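Local coordinates for Alpha/beta hydrolase fold-3 domain-containing protein (PDB 2QRU) that is of unknown function but has an alpha/beta-hydrolase fold and probably acts as a hydrolase, at residues Leu67-Asp75 with Leu185-Glu193; Asn129-Phe138 with Asp221-Ile232. One frame throughout, in Å; residues are numbered along the deposited sequence.

In the fold
Both contacts belong to one alpha/beta-hydrolase domain, their centres about 19 Å apart. Their segments alternate along the chain: 67-75, 129-138, 185-193, 221-232. Interaction 1 lies away from the strands and joins the loop that follows strand 59-64, and the start of helix 74-93, to the short helix 185-189. Interaction 2 begins at the end of strand 127-130 and joins the loop leaving it to the connection between strand 213-218 and helix 227-235, which carries D221, the probable acid of a Ser-His-Asp triad with S104 and H249. The contacts meet at L136, whose CD1 packs on I74 and L191, so the helix 185-189 region adjoins the loops beside the presumed catalytic site.

Interaction 1: residues Leu67-Asp75 with Leu185-Glu193; sequences LLAPNTKID and LPHFYGLPE. With EDO (1,2-ethanediol), chain F.
The ring of Y189 is sandwiched: I74 CD1 rests on one face, 3.6 Å from the ring centroid in a CH-pi contact, while L185 CD1 from the same short helix lies over the opposite face. A69 CB meets the ring at its edge, in plane, 3.9 Å from Y189 CD1. Beside it, P70 lays its CG over one face of the F188 ring, also a CH-pi contact; the proline suits this place because its compact, puckered ring offers C-H groups to the aromatic face, and the two side chains run side by side. In this alpha/beta-hydrolase fold the contact joins the loop after strand 59-64 to helix 185-189, which ends in a Schellman motif at G190. G190 has positive phi, a conformation that favours glycine, and K73 packs close against it, K73 CD lying 3.8 Å from G190 N. L175 of helix 173-181 packs against both P70 and F188, and the hydroxyl of Y189 is bound by the carbonyl of G37.

Two carbonyls at the end of the short helix, Y189 O and F188 O, take the polar bonds across the contact. I74 N, at the start of helix 74-93, gives a nearly straight bond to Y189 O (2.9 Å, 176° at the hydrogen), tying the beginning of one helix to the end of another. Water 1 accepts from D75 N and lies 3.1 Å from Y189 O, to which it can donate. O1 of a 1,2-ethanediol, probably from the crystallisation liquor, donates to D75 OD2 (2.9 Å). K73, the N-cap residue, is bent at chi2 (-42°), which carries its ammonium to two carbonyls. K73 NZ lies in the carbonyl plane of P70, on a lone pair of P70 O at 2.8 Å, but approaches F188 O, 3.0 Å away, from above the carbonyl plane.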
# COMPACT_ATOMS: atom_id res chain seq x y z
N LEU A 67 1.78 -5.45 9.78
CA LEU A 67 1.84 -4.89 11.13
C LEU A 67 1.74 -3.36 11.11
O LEU A 67 2.16 -2.71 10.12
CB LEU A 67 3.13 -5.36 11.84
CG LEU A 67 3.14 -6.86 12.15
CD1 LEU A 67 4.51 -7.24 12.66
CD2 LEU A 67 2.05 -7.26 13.19
N LEU A 68 1.22 -2.79 12.21
CA LEU A 68 0.98 -1.35 12.28
C LEU A 68 1.78 -0.71 13.39
O LEU A 68 1.98 -1.31 14.46
CB LEU A 68 -0.50 -1.04 12.48
CG LEU A 68 -1.47 -1.60 11.43
CD1 LEU A 68 -2.90 -1.33 11.85
CD2 LEU A 68 -1.16 -1.02 10.03
N ALA A 69 2.25 0.50 13.09
CA ALA A 69 2.95 1.37 14.03
C ALA A 69 1.93 2.12 14.90
O ALA A 69 0.74 2.23 14.53
CB ALA A 69 3.86 2.34 13.26
N PRO A 70 2.35 2.62 16.08
CA PRO A 70 3.69 2.55 16.70
C PRO A 70 4.00 1.19 17.33
O PRO A 70 5.14 0.98 17.78
CB PRO A 70 3.63 3.62 17.80
CG PRO A 70 2.17 3.60 18.24
CD PRO A 70 1.38 3.31 16.96
N ASN A 71 2.98 0.31 17.41
CA ASN A 71 3.07 -1.01 18.05
C ASN A 71 4.24 -1.81 17.49
O ASN A 71 4.99 -2.44 18.24
CB ASN A 71 1.76 -1.79 17.91
CG ASN A 71 0.56 -1.00 18.37
OD1 ASN A 71 0.39 0.17 18.01
ND2 ASN A 71 -0.31 -1.63 19.16
N THR A 72 4.43 -1.71 16.17
CA THR A 72 5.56 -2.31 15.47
C THR A 72 6.21 -1.21 14.62
O THR A 72 5.49 -0.47 13.95
CB THR A 72 5.10 -3.47 14.56
OG1 THR A 72 4.44 -4.48 15.35
CG2 THR A 72 6.27 -4.08 13.83
N LYS A 73 7.54 -1.09 14.68
CA LYS A 73 8.28 -0.02 13.98
C LYS A 73 8.48 -0.36 12.50
O LYS A 73 8.38 -1.52 12.12
CB LYS A 73 9.64 0.25 14.66
CG LYS A 73 9.51 0.67 16.13
CD LYS A 73 8.36 1.66 16.33
CE LYS A 73 8.35 2.19 17.76
NZ LYS A 73 7.10 2.91 18.09
N ILE A 74 8.73 0.64 11.66
CA ILE A 74 8.69 0.41 10.20
C ILE A 74 9.69 -0.64 9.75
O ILE A 74 9.38 -1.48 8.90
CB ILE A 74 8.89 1.70 9.39
CG1 ILE A 74 7.64 2.58 9.48
CG2 ILE A 74 9.19 1.36 7.90
CD1 ILE A 74 7.72 3.83 8.56
N ASP A 75 10.91 -0.59 10.30
CA ASP A 75 11.93 -1.58 9.95
C ASP A 75 11.35 -2.98 10.15
O ASP A 75 11.50 -3.83 9.29
CB ASP A 75 13.26 -1.37 10.73
CG ASP A 75 13.11 -1.53 12.25
OD1 ASP A 75 12.03 -1.22 12.80
OD2 ASP A 75 14.10 -1.95 12.91
N LEU A 185 4.97 11.42 14.35
CA LEU A 185 4.92 10.35 13.38
C LEU A 185 6.27 9.64 13.22
O LEU A 185 6.32 8.41 13.26
CB LEU A 185 4.34 10.83 12.03
CG LEU A 185 3.96 9.71 11.08
CD1 LEU A 185 3.00 8.72 11.73
CD2 LEU A 185 3.40 10.27 9.74
N PRO A 186 7.38 10.40 13.05
CA PRO A 186 8.65 9.69 12.97
C PRO A 186 8.92 8.82 14.20
O PRO A 186 9.40 7.70 14.06
CB PRO A 186 9.68 10.82 12.84
CG PRO A 186 8.89 11.91 12.15
CD PRO A 186 7.57 11.85 12.87
N HIS A 187 8.60 9.33 15.38
CA HIS A 187 8.83 8.58 16.62
C HIS A 187 7.97 7.31 16.60
O HIS A 187 8.45 6.22 16.95
CB HIS A 187 8.54 9.43 17.85
CG HIS A 187 8.80 8.71 19.14
ND1 HIS A 187 10.08 8.51 19.63
CD2 HIS A 187 7.96 8.11 20.02
CE1 HIS A 187 10.01 7.84 20.77
NE2 HIS A 187 8.74 7.58 21.02
N PHE A 188 6.71 7.45 16.19
CA PHE A 188 5.80 6.30 16.10
C PHE A 188 6.37 5.26 15.15
O PHE A 188 6.27 4.06 15.40
CB PHE A 188 4.40 6.73 15.66
CG PHE A 188 3.51 7.20 16.79
CD1 PHE A 188 4.06 7.58 18.03
CD2 PHE A 188 2.14 7.28 16.62
CE1 PHE A 188 3.24 8.02 19.07
CE2 PHE A 188 1.31 7.73 17.66
CZ PHE A 188 1.86 8.09 18.88
N TYR A 189 6.95 5.72 14.05
CA TYR A 189 7.53 4.83 13.03
C TYR A 189 8.89 4.21 13.43
O TYR A 189 9.35 3.25 12.81
CB TYR A 189 7.76 5.62 11.75
CG TYR A 189 6.55 5.93 10.91
CD1 TYR A 189 5.35 5.18 11.01
CD2 TYR A 189 6.65 6.93 9.91
CE1 TYR A 189 4.26 5.46 10.17
CE2 TYR A 189 5.58 7.22 9.09
CZ TYR A 189 4.38 6.48 9.22
OH TYR A 189 3.36 6.77 8.38
N GLY A 190 9.54 4.76 14.46
CA GLY A 190 10.90 4.32 14.82
C GLY A 190 12.01 4.83 13.91
O GLY A 190 13.11 4.25 13.85
N LEU A 191 11.77 5.96 13.25
CA LEU A 191 12.80 6.55 12.36
C LEU A 191 13.94 7.19 13.16
O LEU A 191 13.71 7.73 14.23
CB LEU A 191 12.19 7.59 11.44
CG LEU A 191 11.06 7.05 10.55
CD1 LEU A 191 10.50 8.12 9.62
CD2 LEU A 191 11.59 5.89 9.74
N PRO A 192 15.18 7.12 12.64
CA PRO A 192 16.34 7.72 13.32
C PRO A 192 16.11 9.17 13.75
O PRO A 192 15.66 10.01 12.96
CB PRO A 192 17.44 7.66 12.25
CG PRO A 192 17.07 6.43 11.45
CD PRO A 192 15.56 6.46 11.37
N GLU A 193 16.44 9.49 15.00
CA GLU A 193 16.22 10.84 15.50
C GLU A 193 17.09 11.86 14.80
O GLU A 193 16.78 13.06 14.83
CB GLU A 193 16.43 10.90 17.02
CG GLU A 193 15.31 10.19 17.72
CD GLU A 193 15.45 10.10 19.23
OE1 GLU A 193 16.53 10.45 19.80
OE2 GLU A 193 14.44 9.66 19.83
C1 EDO F . 17.45 -1.66 10.54
O1 EDO F . 16.60 -2.23 11.54
C2 EDO F . 16.75 -0.44 9.95
O2 EDO F . 17.65 0.40 9.20
O HOH W 1 11.80 1.73 11.79
O HOH W 2 13.17 1.33 14.03

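Interaction 2: residues Asn129-Phe138 with Asp221-Ile232; sequences NFYGYTDLEF and DEEVPFRYSKKI
D135 OD1 is gripped by two donors from opposite faces of its carboxylate plane: Y228 OH on the syn side, a short 2.5 Å away, and the backbone N of E137 on the anti side, which closes an Asx turn. One water links D135 OD2 to R227 NH1, and another joins it to T134 OG1 and K231 NZ; these nearby cations would probably favour the charged carboxylate.

Y133 CB sits over one face of the Y228 ring, 4.0 Å from its centroid, and R227 NH1 lies over the opposite face. T134 OG1 touches the ring edge, while T134 CG2 slides past I232 CG1. The F138 ring meets Y228 obliquely, planes at 65°, and also packs on P225 CD. Compact, apolar V224 sets CG2 against both Y133 CD1 and F138 CE2, beside the place where F138 CZ meets the face of the Y133 ring.

In the alpha/beta-hydrolase fold D221 occupies the usual acid position, and its OD2 is bonded to ND1 of H249, consistent with a catalytic triad. Its OD1 accepts from the backbone N atoms of E223 and V224, which steadies the loop.

At the end of strand 127-130, N129 holds its CG anti to the backbone N (chi1 171°). N129 ND2 gives S229 OG a bent bond, 2.9 Å, 132° at the hydrogen, and also bonds S215 OG, while N129 OD1 accepts from G132 N in an Asx motif.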
# COMPACT_ATOMS: atom_id res chain seq x y z
N ASN A 129 0.55 1.45 -8.37
CA ASN A 129 0.72 2.41 -7.29
C ASN A 129 -0.42 3.44 -7.28
O ASN A 129 -0.54 4.22 -8.23
CB ASN A 129 2.01 3.20 -7.53
CG ASN A 129 2.13 4.36 -6.58
OD1 ASN A 129 2.03 4.16 -5.38
ND2 ASN A 129 2.34 5.56 -7.11
N PHE A 130 -1.21 3.42 -6.22
CA PHE A 130 -2.18 4.49 -5.92
C PHE A 130 -1.55 5.41 -4.89
O PHE A 130 -1.54 5.06 -3.70
CB PHE A 130 -3.48 3.88 -5.41
CG PHE A 130 -4.31 3.30 -6.50
CD1 PHE A 130 -5.21 4.12 -7.20
CD2 PHE A 130 -4.22 1.96 -6.81
CE1 PHE A 130 -5.99 3.59 -8.26
CE2 PHE A 130 -4.99 1.42 -7.85
CZ PHE A 130 -5.88 2.22 -8.58
N TYR A 131 -0.99 6.53 -5.37
CA TYR A 131 -0.51 7.65 -4.53
C TYR A 131 0.36 7.21 -3.32
O TYR A 131 0.24 7.71 -2.19
CB TYR A 131 -1.66 8.60 -4.15
CG TYR A 131 -2.97 7.92 -3.78
CD1 TYR A 131 -3.19 7.44 -2.49
CD2 TYR A 131 -3.99 7.76 -4.73
CE1 TYR A 131 -4.41 6.82 -2.14
CE2 TYR A 131 -5.20 7.13 -4.40
CZ TYR A 131 -5.40 6.66 -3.11
OH TYR A 131 -6.66 6.09 -2.81
N GLY A 132 1.28 6.29 -3.62
CA GLY A 132 2.31 5.90 -2.64
C GLY A 132 3.52 6.83 -2.73
O GLY A 132 3.47 7.95 -3.26
N TYR A 133 4.65 6.31 -2.22
CA TYR A 133 5.87 7.10 -2.07
C TYR A 133 7.07 6.18 -1.96
O TYR A 133 6.90 4.99 -1.67
CB TYR A 133 5.75 8.04 -0.90
CG TYR A 133 5.04 7.52 0.33
CD1 TYR A 133 3.64 7.65 0.47
CD2 TYR A 133 5.77 6.94 1.39
CE1 TYR A 133 2.98 7.18 1.62
CE2 TYR A 133 5.10 6.47 2.52
CZ TYR A 133 3.72 6.62 2.65
OH TYR A 133 3.05 6.19 3.78
N THR A 134 8.27 6.75 -2.18
CA THR A 134 9.48 5.95 -2.33
C THR A 134 10.44 6.20 -1.14
O THR A 134 11.44 5.51 -0.99
CB THR A 134 10.23 6.34 -3.63
OG1 THR A 134 10.35 7.77 -3.68
CG2 THR A 134 9.47 5.84 -4.87
N ASP A 135 10.10 7.19 -0.32
CA ASP A 135 10.87 7.52 0.88
C ASP A 135 9.93 8.24 1.85
O ASP A 135 8.76 8.47 1.53
CB ASP A 135 12.15 8.32 0.52
CG ASP A 135 11.86 9.71 -0.01
OD1 ASP A 135 11.07 10.45 0.63
OD2 ASP A 135 12.44 10.09 -1.06
N LEU A 136 10.44 8.54 3.04
CA LEU A 136 9.61 9.11 4.09
C LEU A 136 9.93 10.61 4.32
O LEU A 136 9.44 11.21 5.30
CB LEU A 136 9.80 8.28 5.38
CG LEU A 136 9.38 6.80 5.21
CD1 LEU A 136 9.76 6.01 6.46
CD2 LEU A 136 7.90 6.67 4.90
N GLU A 137 10.70 11.23 3.41
CA GLU A 137 11.18 12.60 3.67
C GLU A 137 10.02 13.58 3.83
O GLU A 137 10.09 14.52 4.61
CB GLU A 137 12.10 13.10 2.56
CG GLU A 137 13.32 12.24 2.39
CD GLU A 137 14.14 12.16 3.66
OE1 GLU A 137 14.42 13.23 4.26
OE2 GLU A 137 14.47 11.04 4.06
N PHE A 138 8.94 13.34 3.08
CA PHE A 138 7.84 14.29 3.04
C PHE A 138 7.15 14.45 4.42
O PHE A 138 6.48 15.46 4.66
CB PHE A 138 6.84 13.90 1.93
CG PHE A 138 6.07 12.65 2.24
CD1 PHE A 138 6.63 11.41 1.97
CD2 PHE A 138 4.80 12.70 2.79
CE1 PHE A 138 5.97 10.26 2.27
CE2 PHE A 138 4.10 11.54 3.09
CZ PHE A 138 4.69 10.31 2.83
N ASP A 221 -3.30 16.40 -4.02
CA ASP A 221 -2.93 15.62 -2.85
C ASP A 221 -2.14 16.45 -1.83
O ASP A 221 -1.01 16.88 -2.10
CB ASP A 221 -2.07 14.43 -3.29
CG ASP A 221 -2.00 13.32 -2.24
OD1 ASP A 221 -2.03 13.66 -1.02
OD2 ASP A 221 -1.87 12.13 -2.66
N GLU A 222 -2.73 16.62 -0.64
CA GLU A 222 -2.09 17.37 0.46
C GLU A 222 -1.36 16.48 1.46
O GLU A 222 -0.65 17.01 2.34
CB GLU A 222 -3.17 18.14 1.23
CG GLU A 222 -4.05 18.99 0.35
CD GLU A 222 -3.70 20.44 0.42
OE1 GLU A 222 -2.48 20.76 0.40
OE2 GLU A 222 -4.63 21.27 0.50
N GLU A 223 -1.52 15.17 1.33
CA GLU A 223 -0.95 14.19 2.28
C GLU A 223 0.38 13.57 1.80
O GLU A 223 1.27 13.29 2.61
CB GLU A 223 -1.98 13.11 2.59
CG GLU A 223 -3.34 13.67 3.03
CD GLU A 223 -4.31 12.61 3.52
OE1 GLU A 223 -3.86 11.58 4.05
OE2 GLU A 223 -5.54 12.83 3.39
N VAL A 224 0.51 13.35 0.49
CA VAL A 224 1.74 12.88 -0.14
C VAL A 224 1.95 13.73 -1.41
O VAL A 224 1.05 13.78 -2.25
CB VAL A 224 1.60 11.38 -0.58
CG1 VAL A 224 2.87 10.89 -1.30
CG2 VAL A 224 1.22 10.48 0.62
N PRO A 225 3.12 14.40 -1.54
CA PRO A 225 3.35 15.20 -2.75
C PRO A 225 3.27 14.29 -3.98
O PRO A 225 3.92 13.23 -4.02
CB PRO A 225 4.77 15.77 -2.54
CG PRO A 225 4.99 15.68 -1.05
CD PRO A 225 4.25 14.50 -0.58
N PHE A 226 2.48 14.69 -4.98
CA PHE A 226 2.28 13.77 -6.12
C PHE A 226 3.51 13.61 -7.02
O PHE A 226 3.54 12.71 -7.87
CB PHE A 226 0.95 14.03 -6.88
CG PHE A 226 1.01 15.08 -7.97
CD1 PHE A 226 1.61 16.33 -7.77
CD2 PHE A 226 0.39 14.82 -9.18
CE1 PHE A 226 1.57 17.30 -8.80
CE2 PHE A 226 0.32 15.78 -10.21
CZ PHE A 226 0.93 17.00 -10.02
N ARG A 227 4.56 14.41 -6.75
CA ARG A 227 5.84 14.14 -7.41
C ARG A 227 6.30 12.69 -7.18
O ARG A 227 7.06 12.11 -7.99
CB ARG A 227 6.92 15.12 -6.96
CG ARG A 227 7.23 15.04 -5.45
CD ARG A 227 8.53 15.82 -5.08
NE ARG A 227 8.79 15.71 -3.64
CZ ARG A 227 9.45 14.69 -3.06
NH1 ARG A 227 9.96 13.67 -3.80
NH2 ARG A 227 9.63 14.68 -1.73
N TYR A 228 5.90 12.10 -6.05
CA TYR A 228 6.33 10.71 -5.80
C TYR A 228 5.76 9.77 -6.86
O TYR A 228 6.47 8.91 -7.39
CB TYR A 228 5.87 10.23 -4.44
CG TYR A 228 6.81 10.73 -3.33
CD1 TYR A 228 8.06 10.15 -3.13
CD2 TYR A 228 6.42 11.78 -2.52
CE1 TYR A 228 8.95 10.62 -2.11
CE2 TYR A 228 7.30 12.25 -1.48
CZ TYR A 228 8.56 11.66 -1.30
OH TYR A 228 9.40 12.13 -0.26
N SER A 229 4.45 9.90 -7.10
CA SER A 229 3.84 9.04 -8.10
C SER A 229 4.34 9.34 -9.51
O SER A 229 4.38 8.45 -10.34
CB SER A 229 2.31 9.08 -7.99
OG SER A 229 1.90 8.45 -6.78
N LYS A 230 4.69 10.59 -9.78
CA LYS A 230 5.36 10.89 -11.09
C LYS A 230 6.65 10.10 -11.20
O LYS A 230 6.90 9.46 -12.23
CB LYS A 230 5.71 12.37 -11.24
CG LYS A 230 4.48 13.22 -11.39
CD LYS A 230 4.87 14.67 -11.42
CE LYS A 230 3.67 15.56 -11.57
NZ LYS A 230 4.02 17.02 -11.30
N LYS A 231 7.50 10.17 -10.17
CA LYS A 231 8.77 9.45 -10.18
C LYS A 231 8.51 7.96 -10.35
O LYS A 231 9.18 7.28 -11.14
CB LYS A 231 9.56 9.73 -8.88
CG LYS A 231 10.85 8.91 -8.81
CD LYS A 231 11.90 9.54 -7.89
CE LYS A 231 11.47 9.43 -6.45
NZ LYS A 231 12.63 9.89 -5.61
N ILE A 232 7.55 7.43 -9.60
CA ILE A 232 7.25 6.00 -9.64
C ILE A 232 6.81 5.57 -11.05
O ILE A 232 7.24 4.50 -11.52
CB ILE A 232 6.19 5.61 -8.56
CG1 ILE A 232 6.78 5.74 -7.15
CG2 ILE A 232 5.69 4.19 -8.76
CD1 ILE A 232 5.66 5.90 -6.05
O HOH W 3 2.41 10.05 -4.74
O HOH W 4 12.99 8.27 -3.06
O HOH W 5 12.05 12.45 -2.24